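Long-range contacts in polyhedrin (Orgyia pseudotsugata cypovirus 5, PDB 5A8U), which builds the crystalline occlusion bodies, or polyhedra, that shelter cypovirus particles from the environment until insect larvae ingest them: residues S28-T33 / F192-Y197; T51-G56 / A215-F220. All coordinates share one frame; numbering follows the deposited sequence.

Both contacts are buried and lie about 8 Å apart, centre to centre, and they share the three-stranded sheet that contains strands 53-58 and 189-195. Contact 1 faces inward: strand 30-37 of the six-stranded sheet packs on strand 189-195 through aliphatic and aromatic groups, with an arginine at one end. Contact 2 lies at the outermost strand of the smaller sheet, where residues 51-56 meet residues 215-220, which continue from helix 210-216; there two waters join backbone amides of 51-56 to S216 OG and L217 O, and other subunits pack close by. I54 ties the two together, its backbone O facing V194 N at 2.7 Å while its side chain packs against V32.

Contact 1: residues S28-T33 / F192-Y197; sequences SGINVT and FEVYRY
A chi1 of 178° sends V32 CG1 out opposite the main-chain nitrogen and over F192, whose ring is swung between its own backbone N and carbonyl carbon (chi1 65°). The methyl therefore lies over one face of the ring, displaced toward its rim, in a CH-pi contact with V32 CG1 4.0 Å from the centroid of the F192 ring. The other V32 branch serves the next partner: V32 CG2 meets V194 CG2 at 3.6 Å, the two branches lying alongside one another as they come from opposite strands. Branched aliphatic residues suit this place, because strands 30-33 and 192-195 belong to different sheets packed face to face, 8.6 Å apart and nearly antiparallel at 158°. I54 of strand 53-58 also packs against I30 and V194. Bends at chi2 and chi3 curl R196 back toward the start of the other segment, so that I30 CG2 covers one face of its guanidinium, 3.8 Å from R196 NH2. At the edge of that group R196 NH2 approaches S28 O to 3.0 Å, but at a poor angle for a hydrogen bond. NE of the arginine bonds to T51 O and NH1 to R23 O, while S28 OG bonds to S25 O.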
loop_
_atom_site.group_PDB
_atom_site.type_symbol
_atom_site.label_atom_id
_atom_site.label_comp_id
_atom_site.label_asym_id
_atom_site.label_seq_id
_atom_site.Cartn_x
_atom_site.Cartn_y
_atom_site.Cartn_z
ATOM N N SER A 28 16.964 12.710 -7.862
ATOM C CA SER A 28 17.061 13.066 -6.446
ATOM C C SER A 28 15.737 12.743 -5.771
ATOM O O SER A 28 14.773 12.338 -6.425
ATOM C CB SER A 28 17.351 14.559 -6.286
ATOM O OG SER A 28 16.265 15.337 -6.765
ATOM N N GLY A 29 15.686 12.926 -4.460
ATOM C CA GLY A 29 14.474 12.640 -3.724
ATOM C C GLY A 29 13.609 13.849 -3.437
ATOM O O GLY A 29 14.108 14.947 -3.203
ATOM N N ILE A 30 12.296 13.639 -3.473
ATOM C CA ILE A 30 11.337 14.592 -2.934
ATOM C C ILE A 30 10.748 13.911 -1.704
ATOM O O ILE A 30 10.581 12.688 -1.695
ATOM C CB ILE A 30 10.214 14.963 -3.963
ATOM C CG1 ILE A 30 9.551 13.719 -4.558
ATOM C CG2 ILE A 30 10.770 15.856 -5.092
ATOM C CD1 ILE A 30 8.247 14.032 -5.346
ATOM N N ASN A 31 10.487 14.690 -0.658
ATOM C CA ASN A 31 10.000 14.146 0.608
ATOM C C ASN A 31 8.677 14.779 0.975
ATOM O O ASN A 31 8.484 15.978 0.819
ATOM C CB ASN A 31 10.995 14.399 1.738
ATOM C CG ASN A 31 12.135 13.412 1.742
ATOM O OD1 ASN A 31 12.112 12.421 2.463
ATOM N ND2 ASN A 31 13.148 13.678 0.922
ATOM N N VAL A 32 7.767 13.957 1.465
ATOM C CA VAL A 32 6.520 14.437 2.025
ATOM C C VAL A 32 6.446 13.850 3.418
ATOM O O VAL A 32 6.615 12.645 3.597
ATOM C CB VAL A 32 5.320 13.985 1.183
ATOM C CG1 VAL A 32 4.024 14.457 1.820
ATOM C CG2 VAL A 32 5.462 14.561 -0.236
ATOM N N THR A 33 6.240 14.709 4.411
ATOM C CA THR A 33 6.141 14.268 5.788
ATOM C C THR A 33 4.810 14.743 6.366
ATOM O O THR A 33 4.393 15.898 6.185
ATOM C CB THR A 33 7.317 14.776 6.636
ATOM O OG1 THR A 33 8.543 14.409 5.993
ATOM C CG2 THR A 33 7.305 14.141 8.047
ATOM N N PHE A 192 -2.942 12.672 -0.333
ATOM C CA PHE A 192 -2.138 13.748 -0.918
ATOM C C PHE A 192 -1.448 13.310 -2.220
ATOM O O PHE A 192 -1.235 12.105 -2.463
ATOM C CB PHE A 192 -1.082 14.242 0.089
ATOM C CG PHE A 192 -0.050 13.193 0.429
ATOM C CD1 PHE A 192 1.056 12.998 -0.396
ATOM C CD2 PHE A 192 -0.204 12.382 1.546
ATOM C CE1 PHE A 192 1.997 12.002 -0.115
ATOM C CE2 PHE A 192 0.745 11.385 1.832
ATOM C CZ PHE A 192 1.837 11.204 0.996
ATOM N N GLU A 193 -1.113 14.297 -3.050
ATOM C CA GLU A 193 -0.285 14.068 -4.248
ATOM C C GLU A 193 0.715 15.196 -4.363
ATOM O O GLU A 193 0.351 16.358 -4.249
ATOM C CB GLU A 193 -1.140 14.033 -5.521
ATOM C CG GLU A 193 -2.304 13.054 -5.451
ATOM C CD GLU A 193 -3.246 13.147 -6.644
ATOM O OE1 GLU A 193 -3.146 14.133 -7.419
ATOM O OE2 GLU A 193 -4.078 12.231 -6.812
ATOM N N VAL A 194 1.972 14.848 -4.577
ATOM C CA VAL A 194 3.036 15.840 -4.726
ATOM C C VAL A 194 3.853 15.453 -5.957
ATOM O O VAL A 194 4.103 14.275 -6.207
ATOM C CB VAL A 194 3.924 15.856 -3.477
ATOM C CG1 VAL A 194 5.275 16.578 -3.710
ATOM C CG2 VAL A 194 3.162 16.436 -2.286
ATOM N N TYR A 195 4.248 16.458 -6.721
ATOM C CA TYR A 195 4.836 16.254 -8.029
ATOM C C TYR A 195 6.174 16.964 -8.219
ATOM O O TYR A 195 6.363 18.091 -7.783
ATOM C CB TYR A 195 3.858 16.763 -9.106
ATOM C CG TYR A 195 2.524 16.050 -9.109
ATOM C CD1 TYR A 195 1.478 16.492 -8.309
ATOM C CD2 TYR A 195 2.309 14.939 -9.922
ATOM C CE1 TYR A 195 0.255 15.849 -8.308
ATOM C CE2 TYR A 195 1.094 14.295 -9.942
ATOM C CZ TYR A 195 0.068 14.751 -9.139
ATOM O OH TYR A 195 -1.146 14.125 -9.139
ATOM N N ARG A 196 7.080 16.282 -8.915
ATOM C CA ARG A 196 8.375 16.812 -9.310
ATOM C C ARG A 196 8.256 18.081 -10.142
ATOM O O ARG A 196 7.473 18.140 -11.104
ATOM C CB ARG A 196 9.090 15.718 -10.122
ATOM C CG ARG A 196 10.239 16.155 -11.014
ATOM C CD ARG A 196 11.475 16.496 -10.231
ATOM N NE ARG A 196 11.910 15.429 -9.324
ATOM C CZ ARG A 196 12.904 15.586 -8.459
ATOM N NH1 ARG A 196 13.537 16.755 -8.416
ATOM N NH2 ARG A 196 13.264 14.604 -7.643
ATOM N N TYR A 197 9.051 19.097 -9.797
ATOM C CA TYR A 197 9.247 20.220 -10.695
ATOM C C TYR A 197 10.167 19.777 -11.827
ATOM O O TYR A 197 11.266 19.245 -11.607
ATOM C CB TYR A 197 9.894 21.399 -9.965
ATOM C CG TYR A 197 10.188 22.568 -10.871
ATOM C CD1 TYR A 197 9.161 23.295 -11.438
ATOM C CD2 TYR A 197 11.502 22.931 -11.167
ATOM C CE1 TYR A 197 9.424 24.376 -12.280
ATOM C CE2 TYR A 197 11.784 24.011 -12.000
ATOM C CZ TYR A 197 10.735 24.725 -12.552
ATOM O OH TYR A 197 10.993 25.807 -13.366
#

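Contact 2: residues T51-G56 / A215-F220; sequences TEVIAG and ASLISF
The ring of F220 holds the carbonyl O of S216 at its edge, in the ring plane, and across the contact T51 CG2 reaches F220 CZ at 4.0 Å, approaching obliquely with the two side chains at about a right angle. T51 also brings its hydroxyl close to S216, T51 OG1 lying 3.7 Å from S216 CB. Farther along, V53 and A55 of strand 53-58 receive L217: its chi1 of -172° swings the branch point out and chi2 of 69° turns CD1 toward them, 3.8 Å from A55 CB and 3.9 Å from V53 CG1. Small A55 and branched V53 thus give the leucine a compact apolar seat. Strand 53-58 is the outermost of its sheet within the chain, and A215 and I218 of a second subunit pack nearby. Two waters bridge the polar groups. The first accepts from V53 N and the loop amide T51 N and donates to S216 OG at 2.8 Å, an oxygen that also bonds to A213 O. The second accepts from A55 N and lies 2.7 Å from L217 O, to which it can donate. V53 N and A55 N, on the strand edge away from 189-195, are thus satisfied by water rather than by a further strand of the chain.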
loop_
_atom_site.group_PDB
_atom_site.type_symbol
_atom_site.label_atom_id
_atom_site.label_comp_id
_atom_site.label_asym_id
_atom_site.label_seq_id
_atom_site.Cartn_x
_atom_site.Cartn_y
_atom_site.Cartn_z
ATOM N N THR A 51 10.669 10.050 -6.601
ATOM C CA THR A 51 11.466 10.791 -7.560
ATOM C C THR A 51 10.598 11.727 -8.398
ATOM O O THR A 51 10.908 12.900 -8.515
ATOM C CB THR A 51 12.215 9.831 -8.475
ATOM O OG1 THR A 51 11.316 8.791 -8.896
ATOM C CG2 THR A 51 13.389 9.221 -7.727
ATOM N N GLU A 52 9.502 11.215 -8.956
ATOM C CA GLU A 52 8.672 11.988 -9.883
ATOM C C GLU A 52 7.326 12.332 -9.275
ATOM O O GLU A 52 6.726 13.366 -9.576
ATOM C CB GLU A 52 8.406 11.159 -11.152
ATOM C CG GLU A 52 9.637 10.886 -12.010
ATOM C CD GLU A 52 10.066 12.050 -12.882
ATOM O OE1 GLU A 52 9.369 13.092 -12.960
ATOM O OE2 GLU A 52 11.126 11.903 -13.525
ATOM N N VAL A 53 6.828 11.424 -8.449
ATOM C CA VAL A 53 5.515 11.586 -7.872
ATOM C C VAL A 53 5.531 10.976 -6.481
ATOM O O VAL A 53 6.174 9.950 -6.216
ATOM C CB VAL A 53 4.453 10.913 -8.747
ATOM C CG1 VAL A 53 4.692 9.415 -8.811
ATOM C CG2 VAL A 53 3.047 11.211 -8.231
ATOM N N ILE A 54 4.857 11.644 -5.570
ATOM C CA ILE A 54 4.711 11.092 -4.247
ATOM C C ILE A 54 3.246 11.233 -3.852
ATOM O O ILE A 54 2.701 12.328 -3.844
ATOM C CB ILE A 54 5.670 11.789 -3.287
ATOM C CG1 ILE A 54 5.709 11.075 -1.947
ATOM C CG2 ILE A 54 5.276 13.203 -3.090
ATOM C CD1 ILE A 54 6.868 11.552 -1.112
ATOM N N ALA A 55 2.620 10.101 -3.544
ATOM C CA ALA A 55 1.187 10.036 -3.331
ATOM C C ALA A 55 0.961 9.082 -2.178
ATOM O O ALA A 55 1.734 8.146 -1.977
ATOM C CB ALA A 55 0.494 9.506 -4.583
ATOM N N GLY A 56 -0.112 9.292 -1.429
ATOM C CA GLY A 56 -0.340 8.434 -0.289
ATOM C C GLY A 56 -1.583 8.876 0.451
ATOM O O GLY A 56 -2.279 9.802 0.018
ATOM N N ALA A 215 6.457 2.364 -11.395
ATOM C CA ALA A 215 7.175 1.651 -10.329
ATOM C C ALA A 215 7.549 2.558 -9.153
ATOM O O ALA A 215 7.485 2.148 -7.991
ATOM C CB ALA A 215 8.427 0.979 -10.887
ATOM N N SER A 216 7.923 3.795 -9.456
ATOM C CA SER A 216 8.429 4.709 -8.428
ATOM C C SER A 216 7.364 5.074 -7.388
ATOM O O SER A 216 7.682 5.555 -6.306
ATOM C CB SER A 216 8.960 5.984 -9.083
ATOM O OG SER A 216 7.885 6.814 -9.496
ATOM N N LEU A 217 6.098 4.872 -7.730
ATOM C CA LEU A 217 4.994 5.240 -6.832
ATOM C C LEU A 217 5.071 4.499 -5.486
ATOM O O LEU A 217 4.671 5.044 -4.454
ATOM C CB LEU A 217 3.637 4.963 -7.510
ATOM C CG LEU A 217 2.384 5.455 -6.786
ATOM C CD1 LEU A 217 2.337 6.986 -6.796
ATOM C CD2 LEU A 217 1.112 4.895 -7.415
ATOM N N ILE A 218 5.601 3.273 -5.499
ATOM C CA ILE A 218 5.606 2.445 -4.300
ATOM C C ILE A 218 6.925 1.746 -4.001
ATOM O O ILE A 218 6.954 0.848 -3.176
ATOM C CB ILE A 218 4.453 1.377 -4.326
ATOM C CG1 ILE A 218 4.654 0.346 -5.441
ATOM C CG2 ILE A 218 3.099 2.056 -4.481
ATOM C CD1 ILE A 218 3.575 -0.727 -5.438
ATOM N N SER A 219 8.009 2.143 -4.668
ATOM C CA SER A 219 9.285 1.442 -4.495
ATOM C C SER A 219 10.248 2.135 -3.518
ATOM O O SER A 219 11.461 1.862 -3.523
ATOM C CB SER A 219 9.973 1.226 -5.845
ATOM O OG SER A 219 10.285 2.478 -6.442
ATOM N N PHE A 220 9.712 3.022 -2.685
ATOM C CA PHE A 220 10.516 3.649 -1.636
ATOM C C PHE A 220 9.821 3.438 -0.322
ATOM O O PHE A 220 8.627 3.722 -0.208
ATOM C CB PHE A 220 10.700 5.146 -1.912
ATOM C CG PHE A 220 11.420 5.428 -3.196
ATOM C CD1 PHE A 220 12.802 5.421 -3.239
ATOM C CD2 PHE A 220 10.714 5.656 -4.382
ATOM C CE1 PHE A 220 13.483 5.666 -4.450
ATOM C CE2 PHE A 220 11.383 5.911 -5.576
ATOM C CZ PHE A 220 12.763 5.909 -5.608
HETATM O O HOH W 1 8.147 8.868 -7.635
HETATM O O HOH W 2 4.306 7.531 -3.411
#